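Local coordinates for protein N5-Carboxyaminoimidazole ribonucleotide synthetase (Staphylococcus aureus subsp. aureus, PDB 3ORR) that catalyses the ATP-dependent carboxylation of 5-aminoimidazole ribonucleotide with bicarbonate to give N5-carboxyaminoimidazole ribonucleotide, a step of purine biosynthesis, at residues L197-G202 / G252-E257; T208-Q213 / H280-A285. One frame throughout, in Å; residues are numbered along the deposited sequence.

Both contacts belong to the ATP-grasp domain and, with centres about 10 Å apart, meet along one antiparallel sheet. Contact 1 joins strand 191-201 to strand 252-261; contact 2 ties strand 207-218, which flanks 191-201 on its other edge, to the segment 280-285, which includes the short helix 282-285. Along the chain the four segments alternate: 197-202, 208-213, 252-257, 280-285. The two contacts touch directly, through the probable backbone bonds from Phe210 N to Thr198 O and from Thr208 N to Thr200 O. Three adjacent strands of the sheet that carries His217 and Asn269, probable ATP-binding positions, are thus tied to one another and to the chain that follows them.

Contact 1. Residues L197-G202 / G252-E257; sequences LTVTRG and GTFTVE
OG1 of Thr253 bonds to the carbonyl of Gln290 and lies 2.8 Å from OG1 of Thr200, a hydroxyl that also bonds to Thr293 OG1 on helix 290-298. Two residues along, the pairing of Thr198 OG1 with Thr255 OG1 is weak, at 3.4 Å. In all four threonines OG1 stands anti to the carbonyl carbon, which turns the paired hydroxyls toward each other; the CG2 methyls of Thr198 and Thr253 meet at 3.8 Å. In backbone terms the threonine pairs are non-hydrogen-bonded and alternate with the hydrogen-bonded pairs Leu197/Val256, Val199/Phe254 and Arg201/Gly252, in the ATP-grasp part of the chain's larger antiparallel sheet. On the sheet face opposite the threonines, Phe254 has CG between its backbone N and carbonyl carbon (chi1 61°), and the ring lies alongside Val199, whose CB sits over one ring face, 4.0 Å from the centroid, in a CH-pi contact. CG1 of Val199 reaches Phe254 CZ at 3.5 Å. Arg201 CB approaches Phe254 CE1 at 4.0 Å, while its guanidinium bonds to Phe250 O and Asn205 OD1. On this same face, helix 234-247 covers Leu197, Phe254 and Val256.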
loop_
_atom_site.group_PDB
_atom_site.type_symbol
_atom_site.label_atom_id
_atom_site.label_comp_id
_atom_site.label_asym_id
_atom_site.label_seq_id
_atom_site.Cartn_x
_atom_site.Cartn_y
_atom_site.Cartn_z
ATOM N N LEU A 197 21.226 0.256 -6.929
ATOM C CA LEU A 197 21.000 -0.495 -5.716
ATOM C C LEU A 197 20.273 0.403 -4.695
ATOM O O LEU A 197 20.761 1.449 -4.299
ATOM C CB LEU A 197 22.333 -0.981 -5.168
ATOM C CG LEU A 197 22.408 -2.151 -4.238
ATOM C CD1 LEU A 197 21.616 -3.320 -4.759
ATOM C CD2 LEU A 197 23.885 -2.561 -4.094
ATOM N N THR A 198 19.077 -0.018 -4.316
ATOM C CA THR A 198 18.282 0.687 -3.327
ATOM C C THR A 198 18.598 0.003 -2.008
ATOM O O THR A 198 18.685 -1.219 -1.949
ATOM C CB THR A 198 16.797 0.585 -3.664
ATOM O OG1 THR A 198 16.520 1.448 -4.788
ATOM C CG2 THR A 198 15.978 0.959 -2.454
ATOM N N VAL A 199 18.796 0.799 -0.966
ATOM C CA VAL A 199 19.373 0.313 0.269
ATOM C C VAL A 199 18.694 1.029 1.417
ATOM O O VAL A 199 18.309 2.198 1.279
ATOM C CB VAL A 199 20.911 0.592 0.312
ATOM C CG1 VAL A 199 21.549 0.035 1.572
ATOM C CG2 VAL A 199 21.590 -0.006 -0.930
ATOM N N THR A 200 18.536 0.330 2.544
ATOM C CA THR A 200 17.985 0.989 3.721
ATOM C C THR A 200 18.909 0.723 4.914
ATOM O O THR A 200 19.338 -0.436 5.202
ATOM C CB THR A 200 16.558 0.490 4.094
ATOM O OG1 THR A 200 15.676 0.585 2.953
ATOM C CG2 THR A 200 16.001 1.366 5.173
ATOM N N ARG A 201 19.206 1.799 5.610
ATOM C CA ARG A 201 20.103 1.711 6.725
ATOM C C ARG A 201 19.367 2.236 7.956
ATOM O O ARG A 201 18.654 3.271 7.887
ATOM C CB ARG A 201 21.381 2.500 6.350
ATOM C CG ARG A 201 22.411 2.623 7.431
ATOM C CD ARG A 201 23.874 2.727 6.915
ATOM N NE ARG A 201 24.674 2.518 8.116
ATOM C CZ ARG A 201 24.764 3.383 9.118
ATOM N NH1 ARG A 201 24.168 4.571 9.027
ATOM N NH2 ARG A 201 25.507 3.085 10.185
ATOM N N GLY A 202 19.472 1.496 9.058
ATOM C CA GLY A 202 18.693 1.776 10.263
ATOM C C GLY A 202 19.547 1.892 11.510
ATOM O O GLY A 202 20.799 2.092 11.458
ATOM N N GLY A 252 17.609 5.361 6.790
ATOM C CA GLY A 252 16.448 5.361 5.915
ATOM C C GLY A 252 16.912 4.840 4.548
ATOM O O GLY A 252 17.999 4.291 4.426
ATOM N N THR A 253 16.111 5.058 3.513
ATOM C CA THR A 253 16.407 4.502 2.224
ATOM C C THR A 253 17.238 5.444 1.384
ATOM O O THR A 253 16.926 6.647 1.265
ATOM C CB THR A 253 15.100 4.173 1.463
ATOM O OG1 THR A 253 14.539 3.018 2.043
ATOM C CG2 THR A 253 15.376 3.869 -0.029
ATOM N N PHE A 254 18.288 4.897 0.798
ATOM C CA PHE A 254 19.053 5.640 -0.195
ATOM C C PHE A 254 19.298 4.773 -1.395
ATOM O O PHE A 254 19.052 3.560 -1.328
ATOM C CB PHE A 254 20.364 6.197 0.369
ATOM C CG PHE A 254 21.277 5.182 0.862
ATOM C CD1 PHE A 254 20.959 4.433 1.989
ATOM C CD2 PHE A 254 22.484 4.958 0.224
ATOM C CE1 PHE A 254 21.854 3.453 2.469
ATOM C CE2 PHE A 254 23.394 3.979 0.713
ATOM C CZ PHE A 254 23.060 3.227 1.811
ATOM N N THR A 255 19.700 5.397 -2.503
ATOM C CA THR A 255 19.913 4.648 -3.743
ATOM C C THR A 255 21.246 5.029 -4.331
ATOM O O THR A 255 21.612 6.211 -4.298
ATOM C CB THR A 255 18.781 4.918 -4.759
ATOM O OG1 THR A 255 17.521 4.679 -4.124
ATOM C CG2 THR A 255 18.865 4.003 -5.945
ATOM N N VAL A 256 21.962 4.040 -4.870
ATOM C CA VAL A 256 23.206 4.294 -5.570
ATOM C C VAL A 256 23.073 3.863 -7.012
ATOM O O VAL A 256 22.795 2.701 -7.267
ATOM C CB VAL A 256 24.406 3.569 -4.901
ATOM C CG1 VAL A 256 25.701 3.818 -5.691
ATOM C CG2 VAL A 256 24.585 4.080 -3.477
ATOM N N GLU A 257 23.274 4.801 -7.947
ATOM C CA GLU A 257 23.228 4.487 -9.399
ATOM C C GLU A 257 24.608 4.210 -9.967
ATOM O O GLU A 257 25.597 4.828 -9.537
ATOM C CB GLU A 257 22.554 5.576 -10.223
ATOM C CG GLU A 257 21.142 5.905 -9.727
ATOM C CD GLU A 257 20.432 6.836 -10.642
ATOM O OE1 GLU A 257 20.264 8.029 -10.312
ATOM O OE2 GLU A 257 20.042 6.377 -11.720
#

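Contact 2. Residues T208-Q213 / H280-A285; sequences TFFPLQ and HYSIEA
Tyr281 takes an N-H of the Gln213 side-chain amide on its phenol oxygen. Gln213 NE2 lies 2.7 Å from Tyr281 OH, with an N-H...O angle of 156°, and the phenol oxygen sits close to the amide plane. The amide meets the tyrosine at its ring edge, and the two planes stand 63° apart. Gln213 CG, anti to the carbonyl carbon (chi1 -62°), comes 3.3 Å from Tyr281 CE1, and a bend at chi2 turns the amide onto the ring edge. The other end of the amide is held as well: Gln213 OE1 bonds to the hydroxyls of Ser196 and Thr198, which probably fixes how the group is turned. The phenol end further reaches Pro211, with CD 3.3 Å from OH, and Phe210, whose CB is 3.7 Å from the same oxygen. At Ser282 the contact turns apolar: its CB packs 3.8 Å from CE2 of the Phe210 ring, while OG bonds away from 208-213, to Gly279 O and Gln290 N. Ser282 belongs to helix 282-285, and Tyr281 O accepts from both Glu284 N and Ala285 N. The contact thus packs the chain around this helix against the ATP-grasp part of the large antiparallel sheet, Tyr281 resting also on Val227 of strand 221-227, and Phe210 on Thr198 and Thr200 of strand 191-201 and Thr293 of helix 290-298.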
loop_
_atom_site.group_PDB
_atom_site.type_symbol
_atom_site.label_atom_id
_atom_site.label_comp_id
_atom_site.label_asym_id
_atom_site.label_seq_id
_atom_site.Cartn_x
_atom_site.Cartn_y
_atom_site.Cartn_z
ATOM N N THR A 208 19.973 -3.152 4.893
ATOM C CA THR A 208 19.306 -4.143 4.047
ATOM C C THR A 208 19.308 -3.679 2.595
ATOM O O THR A 208 19.184 -2.489 2.286
ATOM C CB THR A 208 17.874 -4.386 4.542
ATOM O OG1 THR A 208 17.955 -4.669 5.947
ATOM C CG2 THR A 208 17.210 -5.596 3.863
ATOM N N PHE A 209 19.440 -4.650 1.704
ATOM C CA PHE A 209 19.594 -4.397 0.304
ATOM C C PHE A 209 18.369 -4.815 -0.522
ATOM O O PHE A 209 17.838 -5.912 -0.349
ATOM C CB PHE A 209 20.833 -5.146 -0.147
ATOM C CG PHE A 209 22.107 -4.502 0.296
ATOM C CD1 PHE A 209 22.610 -3.394 -0.386
ATOM C CD2 PHE A 209 22.817 -5.010 1.384
ATOM C CE1 PHE A 209 23.809 -2.782 0.012
ATOM C CE2 PHE A 209 24.019 -4.420 1.796
ATOM C CZ PHE A 209 24.516 -3.306 1.097
ATOM N N PHE A 210 17.906 -3.961 -1.429
ATOM C CA PHE A 210 16.845 -4.423 -2.338
ATOM C C PHE A 210 17.500 -5.148 -3.546
ATOM O O PHE A 210 18.719 -5.083 -3.701
ATOM C CB PHE A 210 15.953 -3.259 -2.783
ATOM C CG PHE A 210 14.923 -2.848 -1.734
ATOM C CD1 PHE A 210 15.274 -2.066 -0.643
ATOM C CD2 PHE A 210 13.611 -3.295 -1.823
ATOM C CE1 PHE A 210 14.281 -1.721 0.346
ATOM C CE2 PHE A 210 12.652 -2.934 -0.888
ATOM C CZ PHE A 210 12.988 -2.151 0.204
ATOM N N PRO A 211 16.690 -5.836 -4.391
ATOM C CA PRO A 211 17.224 -6.480 -5.595
ATOM C C PRO A 211 17.837 -5.485 -6.558
ATOM O O PRO A 211 17.242 -4.439 -6.842
ATOM C CB PRO A 211 15.998 -7.159 -6.227
ATOM C CG PRO A 211 15.002 -7.324 -5.018
ATOM C CD PRO A 211 15.267 -6.154 -4.155
ATOM N N LEU A 212 19.014 -5.812 -7.079
ATOM C CA LEU A 212 19.670 -4.948 -8.036
ATOM C C LEU A 212 18.709 -4.635 -9.171
ATOM O O LEU A 212 18.051 -5.512 -9.702
ATOM C CB LEU A 212 20.922 -5.631 -8.583
ATOM C CG LEU A 212 21.824 -4.797 -9.486
ATOM C CD1 LEU A 212 22.408 -3.569 -8.745
ATOM C CD2 LEU A 212 22.939 -5.734 -10.080
ATOM N N GLN A 213 18.616 -3.366 -9.526
ATOM C CA GLN A 213 17.657 -2.920 -10.522
ATOM C C GLN A 213 18.409 -2.482 -11.823
ATOM O O GLN A 213 19.500 -1.906 -11.770
ATOM C CB GLN A 213 16.878 -1.749 -9.960
ATOM C CG GLN A 213 16.064 -2.106 -8.697
ATOM C CD GLN A 213 16.287 -1.140 -7.515
ATOM O OE1 GLN A 213 16.824 -0.014 -7.656
ATOM N NE2 GLN A 213 15.860 -1.575 -6.352
ATOM N N HIS A 280 10.535 2.148 -7.118
ATOM C CA HIS A 280 9.083 2.048 -6.950
ATOM C C HIS A 280 8.511 0.659 -7.176
ATOM O O HIS A 280 7.542 0.254 -6.490
ATOM C CB HIS A 280 8.385 3.053 -7.817
ATOM C CG HIS A 280 8.729 4.478 -7.477
ATOM N ND1 HIS A 280 8.506 5.524 -8.350
ATOM C CD2 HIS A 280 9.273 5.021 -6.373
ATOM C CE1 HIS A 280 8.857 6.662 -7.772
ATOM N NE2 HIS A 280 9.317 6.379 -6.566
ATOM N N TYR A 281 9.160 -0.110 -8.056
ATOM C CA TYR A 281 8.722 -1.458 -8.379
ATOM C C TYR A 281 8.467 -2.266 -7.088
ATOM O O TYR A 281 7.650 -3.172 -7.056
ATOM C CB TYR A 281 9.777 -2.168 -9.247
ATOM C CG TYR A 281 10.964 -2.590 -8.425
ATOM C CD1 TYR A 281 12.013 -1.714 -8.200
ATOM C CD2 TYR A 281 11.005 -3.827 -7.818
ATOM C CE1 TYR A 281 13.068 -2.060 -7.385
ATOM C CE2 TYR A 281 12.054 -4.188 -7.012
ATOM C CZ TYR A 281 13.087 -3.283 -6.788
ATOM O OH TYR A 281 14.172 -3.610 -5.979
ATOM N N SER A 282 9.231 -1.971 -6.052
ATOM C CA SER A 282 9.257 -2.782 -4.833
ATOM C C SER A 282 7.916 -2.850 -4.086
ATOM O O SER A 282 7.653 -3.803 -3.322
ATOM C CB SER A 282 10.360 -2.254 -3.898
ATOM O OG SER A 282 10.030 -0.955 -3.444
ATOM N N ILE A 283 7.080 -1.831 -4.271
ATOM C CA ILE A 283 5.709 -1.820 -3.693
ATOM C C ILE A 283 4.955 -3.106 -4.085
ATOM O O ILE A 283 4.353 -3.735 -3.256
ATOM C CB ILE A 283 4.933 -0.560 -4.104
ATOM C CG1 ILE A 283 5.549 0.684 -3.427
ATOM C CG2 ILE A 283 3.466 -0.645 -3.680
ATOM C CD1 ILE A 283 5.065 1.980 -3.924
ATOM N N GLU A 284 5.034 -3.527 -5.345
ATOM C CA GLU A 284 4.257 -4.710 -5.779
ATOM C C GLU A 284 5.084 -5.976 -5.763
ATOM O O GLU A 284 4.584 -7.023 -5.370
ATOM C CB GLU A 284 3.701 -4.528 -7.194
ATOM C CG GLU A 284 2.453 -3.615 -7.273
ATOM C CD GLU A 284 2.821 -2.132 -7.281
ATOM O OE1 GLU A 284 3.975 -1.764 -7.596
ATOM O OE2 GLU A 284 1.961 -1.312 -6.941
ATOM N N ALA A 285 6.355 -5.870 -6.106
ATOM C CA ALA A 285 7.212 -7.032 -6.381
ATOM C C ALA A 285 7.959 -7.596 -5.194
ATOM O O ALA A 285 8.378 -8.753 -5.233
ATOM C CB ALA A 285 8.190 -6.682 -7.485
#